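Local coordinates for protein 16S rRNA (adenine(1408)-N(1))-methyltransferase (Catenulispora acidiphila, PDB 4X1O) that probably methylates N1 of adenine 1408 in 16S ribosomal RNA with S-adenosyl-L-methionine as methyl donor, a modification linked to aminoglycoside resistance, at residues V124-P129 / S146-V151. Sequence-based numbering, arbitrary orientation.
Sequences VMVLMP and SGLRAV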
loop_
_atom_site.group_PDB
_atom_site.type_symbol
_atom_site.label_atom_id
_atom_site.label_comp_id
_atom_site.label_asym_id
_atom_site.label_seq_id
_atom_site.Cartn_x
_atom_site.Cartn_y
_atom_site.Cartn_z
ATOM N N VAL A 124 7.395 1.937 -0.812
ATOM C CA VAL A 124 5.953 2.145 -0.882
ATOM C C VAL A 124 5.337 0.903 -1.474
ATOM O O VAL A 124 5.795 0.411 -2.502
ATOM C CB VAL A 124 5.594 3.373 -1.728
ATOM C CG1 VAL A 124 4.071 3.521 -1.856
ATOM C CG2 VAL A 124 6.262 4.627 -1.136
ATOM N N MET A 125 4.319 0.364 -0.822
ATOM C CA MET A 125 3.686 -0.846 -1.334
ATOM C C MET A 125 2.220 -0.600 -1.581
ATOM O O MET A 125 1.519 -0.084 -0.704
ATOM C CB MET A 125 3.851 -2.021 -0.356
ATOM C CG MET A 125 5.286 -2.525 -0.229
ATOM S SD MET A 125 5.270 -4.035 0.785
ATOM C CE MET A 125 5.479 -5.288 -0.480
ATOM N N VAL A 126 1.756 -0.966 -2.773
ATOM C CA VAL A 126 0.332 -0.895 -3.088
ATOM C C VAL A 126 -0.154 -2.308 -3.331
ATOM O O VAL A 126 0.036 -2.857 -4.406
ATOM C CB VAL A 126 0.073 0.002 -4.316
ATOM C CG1 VAL A 126 -1.415 0.041 -4.669
ATOM C CG2 VAL A 126 0.611 1.415 -4.069
ATOM N N LEU A 127 -0.749 -2.926 -2.316
ATOM C CA LEU A 127 -1.067 -4.339 -2.417
ATOM C C LEU A 127 -2.575 -4.553 -2.542
ATOM O O LEU A 127 -3.354 -4.091 -1.702
ATOM C CB LEU A 127 -0.510 -5.094 -1.199
ATOM C CG LEU A 127 0.964 -4.847 -0.851
ATOM C CD1 LEU A 127 1.353 -5.631 0.404
ATOM C CD2 LEU A 127 1.887 -5.203 -2.023
ATOM N N MET A 128 -2.995 -5.243 -3.598
ATOM C CA MET A 128 -4.433 -5.485 -3.805
ATOM C C MET A 128 -5.304 -4.221 -3.665
ATOM O O MET A 128 -6.232 -4.179 -2.855
ATOM C CB MET A 128 -4.934 -6.543 -2.818
ATOM C CG MET A 128 -4.292 -7.912 -2.998
ATOM S SD MET A 128 -4.878 -8.744 -4.487
ATOM C CE MET A 128 -6.622 -8.895 -4.108
ATOM N N PRO A 129 -5.011 -3.185 -4.446
ATOM C CA PRO A 129 -5.773 -1.935 -4.359
ATOM C C PRO A 129 -7.203 -2.071 -4.877
ATOM O O PRO A 129 -7.474 -2.934 -5.723
ATOM C CB PRO A 129 -4.973 -0.981 -5.253
ATOM C CG PRO A 129 -4.360 -1.868 -6.254
ATOM C CD PRO A 129 -3.980 -3.124 -5.495
ATOM N N SER A 146 1.011 10.903 -8.174
ATOM C CA SER A 146 1.728 11.978 -7.508
ATOM C C SER A 146 1.657 11.808 -5.999
ATOM O O SER A 146 2.621 12.093 -5.306
ATOM C CB SER A 146 1.171 13.350 -7.908
ATOM O OG SER A 146 1.549 13.646 -9.241
ATOM N N GLY A 147 0.507 11.355 -5.503
ATOM C CA GLY A 147 0.347 11.108 -4.081
ATOM C C GLY A 147 1.288 10.021 -3.608
ATOM O O GLY A 147 1.928 10.143 -2.556
ATOM N N LEU A 148 1.372 8.945 -4.385
ATOM C CA LEU A 148 2.312 7.869 -4.086
ATOM C C LEU A 148 3.748 8.391 -4.079
ATOM O O LEU A 148 4.525 8.085 -3.173
ATOM C CB LEU A 148 2.164 6.743 -5.098
ATOM C CG LEU A 148 0.851 5.967 -5.034
ATOM C CD1 LEU A 148 0.764 5.033 -6.226
ATOM C CD2 LEU A 148 0.783 5.188 -3.723
ATOM N N ARG A 149 4.110 9.187 -5.087
ATOM C CA ARG A 149 5.476 9.697 -5.159
ATOM C C ARG A 149 5.770 10.656 -4.014
ATOM O O ARG A 149 6.888 10.686 -3.501
ATOM C CB ARG A 149 5.732 10.399 -6.503
ATOM C CG ARG A 149 7.147 11.003 -6.640
ATOM C CD ARG A 149 8.243 9.927 -6.554
ATOM N NE ARG A 149 9.575 10.532 -6.616
ATOM C CZ ARG A 149 10.206 11.050 -5.571
ATOM N NH1 ARG A 149 9.616 11.062 -4.372
ATOM N NH2 ARG A 149 11.419 11.577 -5.720
ATOM N N ALA A 150 4.757 11.432 -3.617
ATOM C CA ALA A 150 4.911 12.406 -2.539
ATOM C C ALA A 150 5.376 11.779 -1.228
ATOM O O ALA A 150 6.140 12.403 -0.493
ATOM C CB ALA A 150 3.610 13.154 -2.312
ATOM N N VAL A 151 4.922 10.566 -0.923
ATOM C CA VAL A 151 5.282 9.980 0.385
ATOM C C VAL A 151 6.662 9.330 0.346
ATOM O O VAL A 151 7.215 8.958 1.368
ATOM C CB VAL A 151 4.234 8.947 0.879
ATOM C CG1 VAL A 151 2.861 9.579 0.940
ATOM C CG2 VAL A 151 4.231 7.683 0.017
#
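V124 and V126 pack against L148 and V151 in a small, fully apolar contact between a central strand of the mixed sheet (123-127) and a helix lying over one face of it (142-151). Strand residues 124-127 and helix residues 146-151 run in roughly opposite directions, at 143°; their axes come within 9.7 Å. All four touching side chains are buried, and together the segments bury 158 Å².

L148 reaches the strand with one branch. Its CD2 meets V126 CG2 at 3.8 Å and V124 CG1 at 4.1 Å, bridging the two valines that project from the same face of the strand. The L148 side chain lies about at right angles to that of V126. Its CG stands anti to the carbonyl carbon (chi1 -68°), which carries the end of the leucine toward the strand. Three residues on, V151 CG2 touches V124 CG2 at 3.8 Å, again with the side chains nearly perpendicular. V124 thus presents a different methyl to each helix residue: its CG1 lies anti to the backbone N (chi1 177°), and its CG2 beside that N.

M125 points to the other face of the sheet, where it touches Q65 of helix 60-68. Neighbouring strands continue the apolar layer: V54 touches both V124 and L148, while L158 touches V124 and V126. L148 also lies near I110, and V126 near L133, two residues that bind S-adenosyl-L-methionine in the cofactor-bound protein; this chain carries no cofactor. The contact therefore borders the cofactor site. Strand 123-127, helices 131-139 and 142-151 and the adjacent parallel strand 157-163 form a beta-alpha-beta crossover. The whole sheet, in the order 3-2-1-4-5-7-6 with one strand antiparallel to both its neighbours, is characteristic of the Rossmann-like fold of class I methyltransferases.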